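Long-range contacts in trafficking protein B (Neisseria gonorrhoeae, PDB 2H1C), which serves as the toxin of a type II toxin-antitoxin system, pairing with FitA in a promoter-binding complex and influencing how fast gonococci cross epithelial cells: residues Leu43-Val47 with Leu59-Glu64; Lys98-Asp104 with Ser125-Ala129. All blocks are in the same frame, centred on the assembly; numbering follows the deposited sequence.

Contact 1 (Leu43-Val47 with Leu59-Glu64); sequences LRLGV and LHERLE
Arg44 and Glu64 lock together at one end of this contact, while Val47 packs against Leu59, His60 and Leu63 at the other. The two segments belong to helices 37-48 and 53-67, which run antiparallel, their local axes 10.3 Å apart. The Arg44 CB leaves the helix alongside the neighbouring helix, and CG, anti to the carbonyl carbon, then swings across the end of Leu63, whose CD2 lies 3.8 Å from Arg44 CG. From CG to NE the chain is extended, and CD passes by the Glu64 carboxylate on its way to the head group. There Arg44 NE gives its hydrogen to Glu64 OE2 at 2.9 Å (N-H...O 154°), and Arg44 NH2 reaches Glu64 OE1, also at 2.9 Å (160°). This is the side-on grip: NE and one NH2 hydrogen, one to each carboxylate oxygen, both oxygens using their syn lone pairs. The two planes are only 21° apart, although OE2 is tilted somewhat from the guanidinium plane. Glu64 CG lies over one face of the His60 ring, offset toward its rim, and a bend at the second torsion turns the carboxylate back to Arg44. Further down, Val47 CG2 meets Leu59 CG at 3.7 Å and Leu63 CD2 at 4.1 Å, and its other methyl, Val47 CG1, sits 3.8 Å from the backbone N of His60. Val47 and Leu59 also touch apolar side chains of the bound peptide, and Arg44 NH2 makes a second salt bridge, to Glu80 of the second subunit. The paired bonds fix the rotation of the guanidinium; the carboxylates of Glu64 and of Glu80 in the second subunit probably balance its buried charge, so one arginine joins the helix pair to the subunit interface.

Contact 2 (Lys98-Asp104 with Ser125-Ala129); sequences KEIAAAD and SFFAA
Beside the predicted magnesium site of the PIN domain, Asp104 meets Ser125 where helix 102-114 begins next to the short helix 124-128. Asp104 is a predicted magnesium ligand. Its OD1 comes within 3.1 Å of Ser125 OG, and a water bridges them: it donates to Asp104 OD1 at 2.7 Å, lies 2.6 Å from Ser125 OG, and accepts from the backbone N of Ala101, the N-cap residue, at 2.7 Å. The backbone O of Asp104 approaches Phe126 CE2 obliquely at 3.7 Å; that ring also packs on Asp5, the other predicted magnesium ligand. Away from the site the contact turns apolar. With Ile100 CG1 anti to the carbonyl carbon (chi1 -57°) and the chain extended beyond it, Ile100 CD1 reaches Ala128 CB at 3.8 Å and Ala129 CB at 3.9 Å, at the C-terminal end of helix 124-128. Lys98 packs its CB and CD against the Ala128 methyl, with Lys98 CB 3.6 Å from Ala128 CB. Glu99 O is buried here without a partner. An aspartate in the first turn of a helix, set near a second one at the end of a central parallel strand, is the acidic arrangement of PIN-domain nucleases.

Overall arrangement
Contact 1 closes along the chain before contact 2 opens, and the two lie on opposite sides of the chain's centre, about 26 Å apart between centres and about 11 Å between nearest atoms, without touching. They share no helix: contact 1 pairs helices 37-48 and 53-67, contact 2 joins the start of helix 102-114 to helix 124-128. Both belong to the one PIN domain, built round a five-stranded parallel sheet. Both helices of contact 1 meet the bound peptide, and helix 37-48 also meets the second subunit, whereas contact 2 borders the predicted magnesium site. The Leu43 side chain is nevertheless about 9 Å from that of Asp5, so partner-binding and metal regions lie close together.

Contact 1 (Leu43-Val47 with Leu59-Glu64)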
loop_
_atom_site.group_PDB
_atom_site.type_symbol
_atom_site.label_atom_id
_atom_site.label_comp_id
_atom_site.label_asym_id
_atom_site.label_seq_id
_atom_site.Cartn_x
_atom_site.Cartn_y
_atom_site.Cartn_z
ATOM N N LEU A 43 -7.352 -2.409 -9.326
ATOM C CA LEU A 43 -8.130 -2.433 -10.567
ATOM C C LEU A 43 -7.248 -2.958 -11.694
ATOM O O LEU A 43 -7.654 -3.839 -12.456
ATOM C CB LEU A 43 -8.635 -1.031 -10.931
ATOM C CG LEU A 43 -9.697 -0.500 -9.973
ATOM C CD1 LEU A 43 -9.994 0.974 -10.250
ATOM C CD2 LEU A 43 -10.946 -1.350 -10.132
ATOM N N ARG A 44 -6.037 -2.420 -11.803
ATOM C CA ARG A 44 -5.131 -2.868 -12.857
ATOM C C ARG A 44 -4.781 -4.351 -12.726
ATOM O O ARG A 44 -4.668 -5.044 -13.733
ATOM C CB ARG A 44 -3.852 -2.011 -12.873
ATOM C CG ARG A 44 -4.050 -0.620 -13.510
ATOM C CD ARG A 44 -2.857 0.304 -13.237
ATOM N NE ARG A 44 -2.868 1.473 -14.109
ATOM C CZ ARG A 44 -2.164 2.582 -13.894
ATOM N NH1 ARG A 44 -1.384 2.687 -12.816
ATOM N NH2 ARG A 44 -2.231 3.583 -14.767
ATOM N N LEU A 45 -4.615 -4.837 -11.494
ATOM C CA LEU A 45 -4.277 -6.244 -11.275
ATOM C C LEU A 45 -5.454 -7.129 -11.687
ATOM O O LEU A 45 -5.280 -8.162 -12.349
ATOM C CB LEU A 45 -3.926 -6.467 -9.799
ATOM C CG LEU A 45 -3.665 -7.910 -9.369
ATOM C CD1 LEU A 45 -2.589 -8.541 -10.250
ATOM C CD2 LEU A 45 -3.253 -7.931 -7.902
ATOM N N GLY A 46 -6.657 -6.710 -11.299
ATOM C CA GLY A 46 -7.857 -7.460 -11.640
ATOM C C GLY A 46 -7.992 -7.625 -13.139
ATOM O O GLY A 46 -8.284 -8.720 -13.642
ATOM N N VAL A 47 -7.776 -6.542 -13.871
ATOM C CA VAL A 47 -7.870 -6.615 -15.324
ATOM C C VAL A 47 -6.795 -7.551 -15.875
ATOM O O VAL A 47 -7.071 -8.374 -16.748
ATOM C CB VAL A 47 -7.702 -5.238 -15.976
ATOM C CG1 VAL A 47 -7.643 -5.384 -17.493
ATOM C CG2 VAL A 47 -8.875 -4.332 -15.581
ATOM N N LEU A 59 -10.590 -4.235 -21.987
ATOM C CA LEU A 59 -10.748 -3.561 -20.692
ATOM C C LEU A 59 -9.476 -2.815 -20.273
ATOM O O LEU A 59 -9.547 -1.763 -19.624
ATOM C CB LEU A 59 -11.181 -4.571 -19.613
ATOM C CG LEU A 59 -11.472 -4.071 -18.192
ATOM C CD1 LEU A 59 -12.483 -2.929 -18.248
ATOM C CD2 LEU A 59 -12.015 -5.204 -17.336
ATOM N N HIS A 60 -8.313 -3.346 -20.645
ATOM C CA HIS A 60 -7.066 -2.675 -20.314
ATOM C C HIS A 60 -7.075 -1.314 -21.022
ATOM O O HIS A 60 -6.797 -0.281 -20.411
ATOM C CB HIS A 60 -5.868 -3.521 -20.761
ATOM C CG HIS A 60 -4.559 -2.804 -20.661
ATOM N ND1 HIS A 60 -4.113 -1.935 -21.635
ATOM C CD2 HIS A 60 -3.632 -2.771 -19.678
ATOM C CE1 HIS A 60 -2.969 -1.398 -21.253
ATOM N NE2 HIS A 60 -2.654 -1.886 -20.067
ATOM N N GLU A 61 -7.447 -1.318 -22.301
ATOM C CA GLU A 61 -7.516 -0.091 -23.094
ATOM C C GLU A 61 -8.500 0.892 -22.469
ATOM O O GLU A 61 -8.193 2.070 -22.309
ATOM C CB GLU A 61 -7.962 -0.403 -24.530
ATOM C CG GLU A 61 -8.232 0.824 -25.403
ATOM C CD GLU A 61 -6.968 1.413 -26.017
ATOM O OE1 GLU A 61 -6.298 0.700 -26.806
ATOM O OE2 GLU A 61 -6.644 2.589 -25.721
ATOM N N ARG A 62 -9.686 0.408 -22.107
ATOM C CA ARG A 62 -10.681 1.287 -21.523
ATOM C C ARG A 62 -10.257 1.836 -20.167
ATOM O O ARG A 62 -10.480 3.014 -19.866
ATOM C CB ARG A 62 -12.018 0.566 -21.407
ATOM C CG ARG A 62 -12.639 0.301 -22.757
ATOM C CD ARG A 62 -12.950 1.602 -23.476
ATOM N NE ARG A 62 -13.592 1.333 -24.758
ATOM C CZ ARG A 62 -12.938 0.967 -25.856
ATOM N NH1 ARG A 62 -11.619 0.838 -25.833
ATOM N NH2 ARG A 62 -13.607 0.703 -26.972
ATOM N N LEU A 63 -9.643 0.998 -19.346
ATOM C CA LEU A 63 -9.197 1.470 -18.038
ATOM C C LEU A 63 -8.163 2.584 -18.185
ATOM O O LEU A 63 -8.298 3.671 -17.608
ATOM C CB LEU A 63 -8.580 0.325 -17.230
ATOM C CG LEU A 63 -8.071 0.721 -15.836
ATOM C CD1 LEU A 63 -9.234 1.284 -14.996
ATOM C CD2 LEU A 63 -7.470 -0.492 -15.156
ATOM N N GLU A 64 -7.136 2.315 -18.977
ATOM C CA GLU A 64 -6.052 3.275 -19.150
ATOM C C GLU A 64 -6.398 4.534 -19.949
ATOM O O GLU A 64 -6.009 5.650 -19.570
ATOM C CB GLU A 64 -4.853 2.574 -19.800
ATOM C CG GLU A 64 -4.292 1.372 -19.008
ATOM C CD GLU A 64 -3.861 1.730 -17.581
ATOM O OE1 GLU A 64 -3.452 2.888 -17.339
ATOM O OE2 GLU A 64 -3.907 0.843 -16.695
#

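Contact 2 (Lys98-Asp104 with Ser125-Ala129)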
loop_
_atom_site.group_PDB
_atom_site.type_symbol
_atom_site.label_atom_id
_atom_site.label_comp_id
_atom_site.label_asym_id
_atom_site.label_seq_id
_atom_site.Cartn_x
_atom_site.Cartn_y
_atom_site.Cartn_z
ATOM N N LYS A 98 -11.261 -4.030 17.510
ATOM C CA LYS A 98 -11.872 -3.775 16.206
ATOM C C LYS A 98 -11.000 -4.416 15.135
ATOM O O LYS A 98 -9.797 -4.587 15.321
ATOM C CB LYS A 98 -11.987 -2.269 15.951
ATOM C CG LYS A 98 -12.687 -1.489 17.058
ATOM C CD LYS A 98 -12.755 0.006 16.746
ATOM C CE LYS A 98 -13.157 0.825 17.977
ATOM N NZ LYS A 98 -14.442 0.375 18.592
ATOM N N GLU A 99 -11.604 -4.753 14.002
ATOM C CA GLU A 99 -10.871 -5.396 12.921
ATOM C C GLU A 99 -10.717 -4.542 11.664
ATOM O O GLU A 99 -11.702 -4.052 11.105
ATOM C CB GLU A 99 -11.556 -6.720 12.570
ATOM C CG GLU A 99 -13.051 -6.584 12.328
ATOM C CD GLU A 99 -13.795 -7.891 12.538
ATOM O OE1 GLU A 99 -13.769 -8.412 13.676
ATOM O OE2 GLU A 99 -14.402 -8.399 11.567
ATOM N N ILE A 100 -9.466 -4.360 11.244
ATOM C CA ILE A 100 -9.134 -3.599 10.041
ATOM C C ILE A 100 -7.953 -4.286 9.348
ATOM O O ILE A 100 -6.860 -4.378 9.910
ATOM C CB ILE A 100 -8.713 -2.139 10.362
ATOM C CG1 ILE A 100 -9.813 -1.432 11.149
ATOM C CG2 ILE A 100 -8.428 -1.380 9.068
ATOM C CD1 ILE A 100 -9.487 -0.005 11.525
ATOM N N ALA A 101 -8.181 -4.764 8.131
ATOM C CA ALA A 101 -7.143 -5.428 7.352
ATOM C C ALA A 101 -6.219 -4.369 6.757
ATOM O O ALA A 101 -6.604 -3.202 6.635
ATOM C CB ALA A 101 -7.777 -6.259 6.240
ATOM N N ALA A 102 -5.005 -4.767 6.385
ATOM C CA ALA A 102 -4.038 -3.822 5.815
ATOM C C ALA A 102 -4.599 -3.031 4.626
ATOM O O ALA A 102 -4.527 -1.799 4.603
ATOM C CB ALA A 102 -2.761 -4.567 5.392
ATOM N N ALA A 103 -5.141 -3.750 3.645
ATOM C CA ALA A 103 -5.710 -3.151 2.439
ATOM C C ALA A 103 -6.734 -2.065 2.751
ATOM O O ALA A 103 -6.675 -0.966 2.190
ATOM C CB ALA A 103 -6.360 -4.229 1.572
ATOM N N ASP A 104 -7.672 -2.371 3.640
ATOM C CA ASP A 104 -8.700 -1.402 4.008
ATOM C C ASP A 104 -8.047 -0.274 4.788
ATOM O O ASP A 104 -8.432 0.883 4.665
ATOM C CB ASP A 104 -9.792 -2.077 4.847
ATOM C CG ASP A 104 -10.665 -3.015 4.023
ATOM O OD1 ASP A 104 -11.343 -3.882 4.611
ATOM O OD2 ASP A 104 -10.684 -2.878 2.782
ATOM N N SER A 125 -14.657 -2.172 8.363
ATOM C CA SER A 125 -13.326 -1.689 8.714
ATOM C C SER A 125 -13.224 -0.173 8.807
ATOM O O SER A 125 -12.494 0.355 9.647
ATOM C CB SER A 125 -12.298 -2.194 7.698
ATOM O OG SER A 125 -12.427 -3.587 7.504
ATOM N N PHE A 126 -13.959 0.536 7.956
ATOM C CA PHE A 126 -13.874 1.983 7.962
ATOM C C PHE A 126 -14.533 2.621 9.170
ATOM O O PHE A 126 -14.113 3.683 9.628
ATOM C CB PHE A 126 -14.428 2.531 6.650
ATOM C CG PHE A 126 -13.708 2.006 5.442
ATOM C CD1 PHE A 126 -14.180 0.886 4.765
ATOM C CD2 PHE A 126 -12.519 2.600 5.014
ATOM C CE1 PHE A 126 -13.480 0.352 3.680
ATOM C CE2 PHE A 126 -11.806 2.077 3.929
ATOM C CZ PHE A 126 -12.289 0.949 3.261
ATOM N N PHE A 127 -15.557 1.969 9.704
ATOM C CA PHE A 127 -16.209 2.499 10.888
ATOM C C PHE A 127 -15.203 2.429 12.034
ATOM O O PHE A 127 -15.078 3.365 12.824
ATOM C CB PHE A 127 -17.455 1.681 11.219
ATOM C CG PHE A 127 -18.682 2.132 10.485
ATOM C CD1 PHE A 127 -19.059 3.470 10.507
ATOM C CD2 PHE A 127 -19.485 1.219 9.810
ATOM C CE1 PHE A 127 -20.219 3.894 9.872
ATOM C CE2 PHE A 127 -20.651 1.635 9.170
ATOM C CZ PHE A 127 -21.016 2.974 9.202
ATOM N N ALA A 128 -14.468 1.323 12.098
ATOM C CA ALA A 128 -13.463 1.126 13.136
ATOM C C ALA A 128 -12.283 2.087 12.972
ATOM O O ALA A 128 -11.578 2.396 13.936
ATOM C CB ALA A 128 -12.977 -0.318 13.119
ATOM N N ALA A 129 -12.073 2.562 11.749
ATOM C CA ALA A 129 -10.989 3.500 11.468
ATOM C C ALA A 129 -11.440 4.921 11.805
ATOM O O ALA A 129 -10.661 5.869 11.709
ATOM C CB ALA A 129 -10.588 3.413 9.995
HETATM O O HOH W 1 -10.517 -5.164 6.878
#